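Local coordinates for glucan-binding protein C, GbpC (Streptococcus mutans UA159, PDB 5UQZ) that probably binds glucan at the streptococcal cell surface, mediating both sucrose-independent and sucrose-dependent adherence, and binds a calcium ion, at residues Val236-Leu241 against Glu260-Lys265; Phe312-Gly317 against Ile327-Asn332; Met220-Leu225 against Gly303-Lys308. All blocks are in the same frame, centred on the assembly; numbering follows the deposited sequence.

Contact 1. Residues Val236-Leu241 against Glu260-Lys265. With CA (calcium ion), chain B.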
loop_
_atom_site.group_PDB
_atom_site.type_symbol
_atom_site.label_atom_id
_atom_site.label_comp_id
_atom_site.label_asym_id
_atom_site.label_seq_id
_atom_site.Cartn_x
_atom_site.Cartn_y
_atom_site.Cartn_z
ATOM N N VAL A 236 6.996 -7.095 -8.445
ATOM C CA VAL A 236 7.345 -7.212 -7.034
ATOM C C VAL A 236 7.660 -5.823 -6.496
ATOM O O VAL A 236 8.425 -5.059 -7.108
ATOM C CB VAL A 236 8.553 -8.156 -6.813
ATOM C CG1 VAL A 236 8.762 -8.409 -5.315
ATOM C CG2 VAL A 236 8.467 -9.466 -7.549
ATOM N N GLU A 237 7.081 -5.508 -5.333
ATOM C CA GLU A 237 7.344 -4.268 -4.601
ATOM C C GLU A 237 8.225 -4.605 -3.408
ATOM O O GLU A 237 7.931 -5.544 -2.656
ATOM C CB GLU A 237 6.011 -3.636 -4.200
ATOM C CG GLU A 237 5.209 -3.305 -5.455
ATOM C CD GLU A 237 3.797 -2.803 -5.280
ATOM O OE1 GLU A 237 3.358 -2.476 -4.167
ATOM O OE2 GLU A 237 3.119 -2.713 -6.352
ATOM N N LYS A 238 9.288 -3.831 -3.224
ATOM C CA LYS A 238 10.325 -4.126 -2.233
ATOM C C LYS A 238 10.741 -2.863 -1.505
ATOM O O LYS A 238 10.627 -1.763 -2.038
ATOM C CB LYS A 238 11.606 -4.683 -2.928
ATOM C CG LYS A 238 11.372 -5.890 -3.838
ATOM C CD LYS A 238 12.695 -6.419 -4.373
ATOM C CE LYS A 238 12.503 -7.692 -5.154
ATOM N NZ LYS A 238 13.763 -8.100 -5.811
ATOM N N VAL A 239 11.253 -3.054 -0.279
ATOM C CA VAL A 239 11.860 -1.942 0.451
ATOM C C VAL A 239 13.230 -2.365 0.963
ATOM O O VAL A 239 13.355 -3.410 1.615
ATOM C CB VAL A 239 10.981 -1.456 1.612
ATOM C CG1 VAL A 239 11.624 -0.196 2.253
ATOM C CG2 VAL A 239 9.595 -1.165 1.121
ATOM N N ASN A 240 14.257 -1.552 0.714
ATOM C CA ASN A 240 15.554 -1.697 1.344
ATOM C C ASN A 240 15.559 -0.731 2.525
ATOM O O ASN A 240 15.494 0.494 2.339
ATOM C CB ASN A 240 16.670 -1.370 0.359
ATOM C CG ASN A 240 18.038 -1.624 0.953
ATOM O OD1 ASN A 240 18.271 -1.377 2.142
ATOM N ND2 ASN A 240 18.964 -2.158 0.135
ATOM N N LEU A 241 15.599 -1.279 3.736
ATOM C CA LEU A 241 15.426 -0.454 4.925
ATOM C C LEU A 241 16.689 0.299 5.321
ATOM O O LEU A 241 16.600 1.168 6.209
ATOM C CB LEU A 241 14.958 -1.280 6.135
ATOM C CG LEU A 241 13.452 -1.651 6.015
ATOM C CD1 LEU A 241 13.115 -2.604 4.878
ATOM C CD2 LEU A 241 13.075 -2.325 7.297
ATOM N N GLU A 260 16.560 -6.589 1.530
ATOM C CA GLU A 260 15.270 -5.998 1.222
ATOM C C GLU A 260 14.142 -6.800 1.863
ATOM O O GLU A 260 14.266 -7.999 2.101
ATOM C CB GLU A 260 15.078 -5.983 -0.281
ATOM C CG GLU A 260 16.032 -5.018 -1.036
ATOM C CD GLU A 260 15.838 -5.123 -2.512
ATOM O OE1 GLU A 260 16.194 -6.172 -3.060
ATOM O OE2 GLU A 260 15.258 -4.197 -3.112
ATOM N N ILE A 261 13.011 -6.145 2.073
ATOM C CA ILE A 261 11.781 -6.831 2.474
ATOM C C ILE A 261 10.824 -6.857 1.299
ATOM O O ILE A 261 10.700 -5.876 0.556
ATOM C CB ILE A 261 11.099 -6.288 3.744
ATOM C CG1 ILE A 261 10.539 -4.879 3.538
ATOM C CG2 ILE A 261 12.109 -6.372 4.924
ATOM C CD1 ILE A 261 9.589 -4.461 4.660
ATOM N N TYR A 262 10.150 -7.990 1.133
ATOM C CA TYR A 262 9.157 -8.173 0.089
ATOM C C TYR A 262 8.542 -9.548 0.296
ATOM O O TYR A 262 9.001 -10.356 1.115
ATOM C CB TYR A 262 9.739 -8.059 -1.324
ATOM C CG TYR A 262 10.897 -8.946 -1.695
ATOM C CD1 TYR A 262 12.213 -8.561 -1.400
ATOM C CD2 TYR A 262 10.667 -10.157 -2.349
ATOM C CE1 TYR A 262 13.296 -9.355 -1.765
ATOM C CE2 TYR A 262 11.749 -10.985 -2.712
ATOM C CZ TYR A 262 13.049 -10.586 -2.402
ATOM O OH TYR A 262 14.097 -11.401 -2.744
ATOM N N SER A 263 7.512 -9.828 -0.495
ATOM C CA SER A 263 6.906 -11.148 -0.537
ATOM C C SER A 263 7.627 -11.973 -1.576
ATOM O O SER A 263 7.565 -11.661 -2.757
ATOM C CB SER A 263 5.425 -11.009 -0.886
ATOM O OG SER A 263 4.762 -12.263 -0.936
ATOM N N ALA A 264 8.288 -13.072 -1.144
ATOM C CA ALA A 264 9.077 -13.873 -2.080
ATOM C C ALA A 264 8.206 -14.512 -3.153
ATOM O O ALA A 264 8.659 -14.690 -4.297
ATOM C CB ALA A 264 9.844 -14.948 -1.306
ATOM N N LYS A 265 6.981 -14.893 -2.799
ATOM C CA LYS A 265 6.041 -15.531 -3.704
ATOM C C LYS A 265 4.868 -14.603 -3.973
ATOM O O LYS A 265 4.661 -13.596 -3.304
ATOM C CB LYS A 265 5.537 -16.847 -3.100
ATOM C CG LYS A 265 6.620 -17.888 -2.924
ATOM C CD LYS A 265 5.989 -19.137 -2.362
ATOM C CE LYS A 265 6.963 -19.986 -1.546
ATOM N NZ LYS A 265 6.769 -21.451 -1.814
HETATM CA CA CA B . 1.174 -1.712 -3.300
HETATM O O HOH W 1 6.423 -7.905 -2.331
HETATM O O HOH W 2 0.809 -1.854 -5.834
HETATM O O HOH W 3 15.937 -8.389 -4.132
HETATM O O HOH W 4 -1.177 -1.530 -4.002
HETATM O O HOH W 5 0.533 0.396 -4.431
HETATM O O HOH W 6 2.403 0.021 -2.238
#

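Contact 2. Residues Phe312-Gly317 against Ile327-Asn332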
loop_
_atom_site.group_PDB
_atom_site.type_symbol
_atom_site.label_atom_id
_atom_site.label_comp_id
_atom_site.label_asym_id
_atom_site.label_seq_id
_atom_site.Cartn_x
_atom_site.Cartn_y
_atom_site.Cartn_z
ATOM N N PHE A 312 15.831 5.215 3.297
ATOM C CA PHE A 312 15.402 3.895 2.877
ATOM C C PHE A 312 14.939 4.006 1.436
ATOM O O PHE A 312 14.695 5.095 0.941
ATOM C CB PHE A 312 14.304 3.344 3.816
ATOM C CG PHE A 312 13.106 4.201 3.920
ATOM C CD1 PHE A 312 13.090 5.268 4.837
ATOM C CD2 PHE A 312 11.986 3.986 3.117
ATOM C CE1 PHE A 312 11.977 6.115 4.950
ATOM C CE2 PHE A 312 10.873 4.824 3.253
ATOM C CZ PHE A 312 10.881 5.887 4.157
ATOM N N THR A 313 14.820 2.863 0.757
ATOM C CA THR A 313 14.536 2.885 -0.681
ATOM C C THR A 313 13.440 1.895 -1.018
ATOM O O THR A 313 13.532 0.722 -0.652
ATOM C CB THR A 313 15.807 2.509 -1.453
ATOM O OG1 THR A 313 16.839 3.441 -1.123
ATOM C CG2 THR A 313 15.573 2.523 -2.966
ATOM N N PHE A 314 12.416 2.328 -1.741
ATOM C CA PHE A 314 11.420 1.391 -2.237
ATOM C C PHE A 314 11.621 1.178 -3.725
ATOM O O PHE A 314 12.109 2.075 -4.440
ATOM C CB PHE A 314 9.994 1.828 -1.919
ATOM C CG PHE A 314 9.489 3.075 -2.638
ATOM C CD1 PHE A 314 8.951 2.956 -3.932
ATOM C CD2 PHE A 314 9.473 4.295 -2.007
ATOM C CE1 PHE A 314 8.447 4.071 -4.582
ATOM C CE2 PHE A 314 8.952 5.422 -2.676
ATOM C CZ PHE A 314 8.426 5.311 -3.958
ATOM N N THR A 315 11.275 -0.027 -4.183
ATOM C CA THR A 315 11.375 -0.330 -5.598
ATOM C C THR A 315 10.158 -1.099 -6.073
ATOM O O THR A 315 9.503 -1.818 -5.305
ATOM C CB THR A 315 12.661 -1.115 -6.002
ATOM O OG1 THR A 315 12.579 -2.450 -5.516
ATOM C CG2 THR A 315 13.920 -0.483 -5.426
ATOM N N VAL A 316 9.884 -0.981 -7.362
ATOM C CA VAL A 316 8.844 -1.763 -8.014
ATOM C C VAL A 316 9.317 -2.086 -9.415
ATOM O O VAL A 316 9.817 -1.204 -10.137
ATOM C CB VAL A 316 7.464 -1.049 -7.994
ATOM C CG1 VAL A 316 7.530 0.355 -8.611
ATOM C CG2 VAL A 316 6.412 -1.901 -8.653
ATOM N N GLY A 317 9.167 -3.344 -9.818
ATOM C CA GLY A 317 9.590 -3.745 -11.154
ATOM C C GLY A 317 9.069 -5.130 -11.456
ATOM O O GLY A 317 8.434 -5.773 -10.626
ATOM N N ILE A 327 3.285 2.345 -8.401
ATOM C CA ILE A 327 3.168 2.010 -6.990
ATOM C C ILE A 327 2.658 3.229 -6.253
ATOM O O ILE A 327 3.139 4.359 -6.478
ATOM C CB ILE A 327 4.506 1.508 -6.392
ATOM C CG1 ILE A 327 4.291 0.994 -4.953
ATOM C CG2 ILE A 327 5.602 2.539 -6.458
ATOM C CD1 ILE A 327 5.594 0.356 -4.321
ATOM N N TRP A 328 1.721 3.011 -5.323
ATOM C CA TRP A 328 1.346 4.027 -4.351
ATOM C C TRP A 328 2.094 3.636 -3.091
ATOM O O TRP A 328 1.707 2.684 -2.399
ATOM C CB TRP A 328 -0.148 4.051 -4.098
ATOM C CG TRP A 328 -0.572 5.122 -3.140
ATOM C CD1 TRP A 328 0.232 5.988 -2.387
ATOM C CD2 TRP A 328 -1.905 5.509 -2.871
ATOM N NE1 TRP A 328 -0.542 6.804 -1.622
ATOM C CE2 TRP A 328 -1.856 6.551 -1.914
ATOM C CE3 TRP A 328 -3.146 5.042 -3.320
ATOM C CZ2 TRP A 328 -3.005 7.160 -1.415
ATOM C CZ3 TRP A 328 -4.280 5.648 -2.830
ATOM C CH2 TRP A 328 -4.198 6.700 -1.882
ATOM N N PHE A 329 3.222 4.306 -2.830
ATOM C CA PHE A 329 4.006 3.976 -1.650
ATOM C C PHE A 329 3.672 4.990 -0.585
ATOM O O PHE A 329 3.920 6.184 -0.772
ATOM C CB PHE A 329 5.512 4.035 -1.953
ATOM C CG PHE A 329 6.326 3.673 -0.762
ATOM C CD1 PHE A 329 6.552 2.347 -0.448
ATOM C CD2 PHE A 329 6.798 4.656 0.097
ATOM C CE1 PHE A 329 7.245 2.010 0.726
ATOM C CE2 PHE A 329 7.493 4.310 1.242
ATOM C CZ PHE A 329 7.720 2.992 1.557
ATOM N N ALA A 330 3.181 4.512 0.542
ATOM C CA ALA A 330 2.903 5.361 1.674
ATOM C C ALA A 330 3.601 4.782 2.888
ATOM O O ALA A 330 3.751 3.554 3.010
ATOM C CB ALA A 330 1.411 5.545 1.941
ATOM N N THR A 331 4.062 5.651 3.768
ATOM C CA THR A 331 4.508 5.162 5.075
ATOM C C THR A 331 4.046 6.154 6.126
ATOM O O THR A 331 4.056 7.365 5.921
ATOM C CB THR A 331 6.063 4.933 5.102
ATOM O OG1 THR A 331 6.425 4.431 6.407
ATOM C CG2 THR A 331 6.810 6.232 4.870
ATOM N N ASN A 332 3.615 5.638 7.251
ATOM C CA ASN A 332 2.948 6.417 8.295
ATOM C C ASN A 332 2.948 5.524 9.540
ATOM O O ASN A 332 3.544 4.448 9.538
ATOM C CB ASN A 332 1.573 6.850 7.805
ATOM C CG ASN A 332 0.825 5.705 7.257
ATOM O OD1 ASN A 332 0.699 4.641 7.928
ATOM N ND2 ASN A 332 0.392 5.826 6.015
#

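Contact 3. Residues Met220-Leu225 against Gly303-Lys308. With CA (calcium ion), chain B.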
loop_
_atom_site.group_PDB
_atom_site.type_symbol
_atom_site.label_atom_id
_atom_site.label_comp_id
_atom_site.label_asym_id
_atom_site.label_seq_id
_atom_site.Cartn_x
_atom_site.Cartn_y
_atom_site.Cartn_z
ATOM N N MET A 220 6.856 2.508 11.819
ATOM C CA MET A 220 6.227 2.985 10.599
ATOM C C MET A 220 5.818 1.818 9.713
ATOM O O MET A 220 6.461 0.764 9.667
ATOM C CB MET A 220 7.163 3.927 9.869
ATOM C CG MET A 220 7.431 5.151 10.740
ATOM S SD MET A 220 8.181 6.528 9.906
ATOM C CE MET A 220 6.769 7.057 8.937
ATOM N N SER A 221 4.759 2.033 8.971
ATOM C CA SER A 221 4.183 1.001 8.129
ATOM C C SER A 221 4.948 0.877 6.822
ATOM O O SER A 221 5.408 1.866 6.247
ATOM C CB SER A 221 2.733 1.362 7.833
ATOM O OG SER A 221 2.656 2.587 7.127
ATOM N N LEU A 222 5.028 -0.351 6.318
ATOM C CA LEU A 222 5.481 -0.646 4.962
ATOM C C LEU A 222 4.445 -1.630 4.411
ATOM O O LEU A 222 4.699 -2.824 4.159
ATOM C CB LEU A 222 6.901 -1.241 4.981
ATOM C CG LEU A 222 7.941 -0.249 5.545
ATOM C CD1 LEU A 222 9.262 -0.914 5.826
ATOM C CD2 LEU A 222 8.128 0.989 4.651
ATOM N N SER A 223 3.238 -1.116 4.219
ATOM C CA SER A 223 2.120 -1.932 3.792
ATOM C C SER A 223 2.083 -2.076 2.275
ATOM O O SER A 223 2.822 -1.423 1.533
ATOM C CB SER A 223 0.826 -1.289 4.266
ATOM O OG SER A 223 0.814 -1.176 5.687
ATOM N N SER A 224 1.201 -2.970 1.813
ATOM C CA SER A 224 0.868 -3.035 0.401
ATOM C C SER A 224 2.109 -3.325 -0.466
ATOM O O SER A 224 2.335 -2.728 -1.512
ATOM C CB SER A 224 0.164 -1.753 -0.035
ATOM O OG SER A 224 -0.325 -1.841 -1.358
ATOM N N LEU A 225 2.887 -4.345 -0.063
ATOM C CA LEU A 225 4.040 -4.770 -0.865
ATOM C C LEU A 225 3.584 -5.921 -1.754
ATOM O O LEU A 225 3.844 -7.110 -1.484
ATOM C CB LEU A 225 5.231 -5.119 0.012
ATOM C CG LEU A 225 5.775 -3.937 0.849
ATOM C CD1 LEU A 225 6.935 -4.397 1.693
ATOM C CD2 LEU A 225 6.165 -2.739 0.006
ATOM N N GLY A 303 4.792 -5.121 5.783
ATOM C CA GLY A 303 5.881 -5.117 6.735
ATOM C C GLY A 303 5.797 -3.864 7.575
ATOM O O GLY A 303 4.863 -3.065 7.465
ATOM N N ALA A 304 6.797 -3.644 8.413
ATOM C CA ALA A 304 6.917 -2.434 9.198
ATOM C C ALA A 304 8.378 -2.227 9.521
ATOM O O ALA A 304 9.205 -3.107 9.272
ATOM C CB ALA A 304 6.126 -2.542 10.495
ATOM N N MET A 305 8.691 -1.056 10.080
ATOM C CA MET A 305 10.057 -0.753 10.461
ATOM C C MET A 305 10.068 0.035 11.753
ATOM O O MET A 305 9.154 0.803 12.045
ATOM C CB MET A 305 10.837 0.006 9.397
ATOM C CG MET A 305 10.241 1.328 9.016
ATOM S SD MET A 305 11.348 2.164 7.814
ATOM C CE MET A 305 10.283 3.514 7.288
ATOM N N THR A 306 11.153 -0.111 12.515
ATOM C CA THR A 306 11.563 0.923 13.468
ATOM C C THR A 306 12.374 1.926 12.673
ATOM O O THR A 306 13.470 1.592 12.167
ATOM C CB THR A 306 12.375 0.316 14.605
ATOM O OG1 THR A 306 11.564 -0.639 15.305
ATOM C CG2 THR A 306 12.817 1.408 15.561
ATOM N N TYR A 307 11.776 3.076 12.437
ATOM C CA TYR A 307 12.386 4.111 11.625
ATOM C C TYR A 307 13.302 4.947 12.502
ATOM O O TYR A 307 12.868 5.568 13.489
ATOM C CB TYR A 307 11.286 4.976 10.990
ATOM C CG TYR A 307 11.878 6.095 10.148
ATOM C CD1 TYR A 307 12.669 5.802 9.045
ATOM C CD2 TYR A 307 11.703 7.446 10.490
ATOM C CE1 TYR A 307 13.282 6.817 8.310
ATOM C CE2 TYR A 307 12.274 8.444 9.764
ATOM C CZ TYR A 307 13.051 8.148 8.684
ATOM O OH TYR A 307 13.673 9.126 7.945
ATOM N N LYS A 308 14.585 4.957 12.134
ATOM C CA LYS A 308 15.620 5.593 12.957
ATOM C C LYS A 308 16.075 6.922 12.356
ATOM O O LYS A 308 17.058 7.504 12.814
ATOM C CB LYS A 308 16.805 4.647 13.106
ATOM C CG LYS A 308 16.383 3.406 13.922
ATOM C CD LYS A 308 17.573 2.421 14.044
ATOM C CE LYS A 308 17.143 1.173 14.793
ATOM N NZ LYS A 308 18.219 0.161 15.018
HETATM CA CA CA B . 1.174 -1.712 -3.300
HETATM O O HOH W 7 2.211 -1.962 7.932
HETATM O O HOH W 4 -1.177 -1.530 -4.002
HETATM O O HOH W 2 0.809 -1.854 -5.834
HETATM O O HOH W 5 0.533 0.396 -4.431
HETATM O O HOH W 6 2.403 0.021 -2.238
#

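Contact 1. Residues Val236-Leu241 against Glu260-Lys265
Lys-238 lays its aliphatic chain across one face of the Tyr-262 ring. Lys-238 CE sits over the middle of the ring, 3.8 Å from the centroid of Tyr-262, in a CH-pi contact, and its NZ follows as a cation-pi partner, 4.5 Å from the same centroid. With its CG between the backbone N and the carbonyl carbon (chi1 55°), the tyrosine ring stands beside the extended lysine, the two side chains pointing the same way. Val-236 CG1 adds an oblique apolar touch near Tyr-262 CD2.

Charge enters through Glu-260. Its side chain crosses the lysine's at a slant, with both carboxylate oxygens near Lys-238 CD, and Glu-260 OE1 stays 4.1 Å from Lys-238 NZ, beyond a salt bridge. A water spans the gap, accepting from NZ and donating to OE1, and the opposite charges probably still attract.

On the opposite face of the sheet the contact is apolar: Leu-241 CD1 meets Ile-261 CG1 at 3.7 Å, the two side chains crossing at about a right angle, and Val-239 CB packs on the same CG1.

Backbone bonds join the antiparallel strands at the hydrogen-bonded pair of Val-239 and Ile-261, with Ile-261 N to Val-239 O at 2.8 Å and Val-239 N to Ile-261 O at 3.0 Å. Farther along, a water links Glu-237 O to Ser-263 N.

Glu-237 turns away from the partner strand. Its OE1 binds the calcium at 2.5 Å, while OE2 takes hydrogen bonds from His-235 NE2 and from a calcium-bound water. Ser-224 O and OG, Asn-226 OD1 and four waters complete the eight ligand atoms. This antiparallel ladder in the large sheet of the beta-supersandwich thus holds the strand whose Glu-237 supplies the carboxylate oxygen of the calcium site.

Contact 2. Residues Phe312-Gly317 against Ile327-Asn332
Thr-331 OG1 donates a hydrogen bond to Ser-221 O, while its CG2 rests 4.1 Å from Phe-312 CZ. No hydrogen bond joins the two segments, and the rest of the contact is hydrocarbon. At its centre the Phe-314 and Phe-329 rings form an offset stack, centroids 4.3 Å apart and planes inclined by 13°. Phe-329 CG is anti to its backbone N (chi1 -179°), whereas Phe-314 CG lies between N and carbonyl carbon (chi1 68°). The slide between the rings puts Phe-329 CG over the rim of the Phe-314 ring and brings Phe-314 CD2 to 3.4 Å from Phe-329 CD2. Each CB lies over the other ring, Phe-329 CB 3.7 Å from the Phe-314 centroid.

Strand axes 8.9 Å apart and nearly antiparallel are those of two sheets packed face to face, as in a beta-sandwich: 312-319 belongs to the large sheet, 325-329 ends the four-stranded one. Phe-312 meets Phe-329 differently: Phe-329 CE2 comes to the edge of the Phe-312 ring, near its plane, beside Phe-312 CE2. Toward the calcium, Ile-327 CG2 touches both Phe-314 CE1 and Val-316 CG1, 3.6 Å from the latter. Ile-182 of strand 180-184 touches both Phe-314 and Ile-327.

Contact 3. Residues Met220-Leu225 against Gly303-Lys308
Met-220 and Met-305 form a hydrogen-bonded antiparallel pair, followed by the non-hydrogen-bonded pair of Ser-221 with Ala-304 and a second hydrogen-bonded pair of Leu-222 with Gly-303. The last pair is distorted: Gly-303 N reaches Leu-222 O at 2.8 Å, and the return bond from Leu-222 N to Gly-303 O is 3.0 Å, but each donor stands well above the plane of the carbonyl it meets.

Met-220 bends at its thioether (chi3 72°) and runs beside Tyr-307. Its SD is 3.6 Å from Tyr-307 CB and 4.4 Å from the ring centroid of Tyr-307, an oblique Met-aromatic contact. The tyrosine ring then leads on to strand 194-204, where OH hydrogen-bonds to Ile-201 O. Met-305, extended beyond CG, stands off the same face of the sheet, with its CE near Met-220 CB, and its CB receives Leu-222 CD1 at 4.0 Å, those two side chains crossing at about a right angle.

Beyond the strand, a water joins Ser-223 OG to Gly-303 O, to which it donates. Ser-224 then turns to the calcium and chelates it through O (2.4 Å) and OG (2.5 Å). Its chi1 of -173° sets OG beside the carbonyl carbon, so both oxygens reach the ion, and OG also hydrogen-bonds to Asp-285 OD1.

Strand 303-306 is the middle of a three-stranded antiparallel sheet, flanked by 219-222 and 245-247. Leu-222 and Leu-225 pack against Ile-261 of strand 260-263, while Met-220 and Tyr-307 pack against strand 194-204, at Ile-201 and Gln-200.

Contacts 1 and 2 share the large sheet, where strands 233-240 and 312-319 are neighbours: Asn-240 N to Thr-313 O and Lys-238 O to Thr-315 N are both 2.8 Å, probable hydrogen bonds. Contacts 1 and 3 converge on the calcium, with Glu-237 OE1 2.9 Å from Ser-224 O as fellow ligands, and Ile-261 CD1 packs 3.7 Å from Leu-222 CD1. Contact 3 also joins contact 2, since Ser-221 N lies 2.8 Å from Asn-332 O. Although contact 2 supplies no ligand, its Ile-327 side chain comes about 4 Å from the ion. The three centres lie 10 to 11 Å apart.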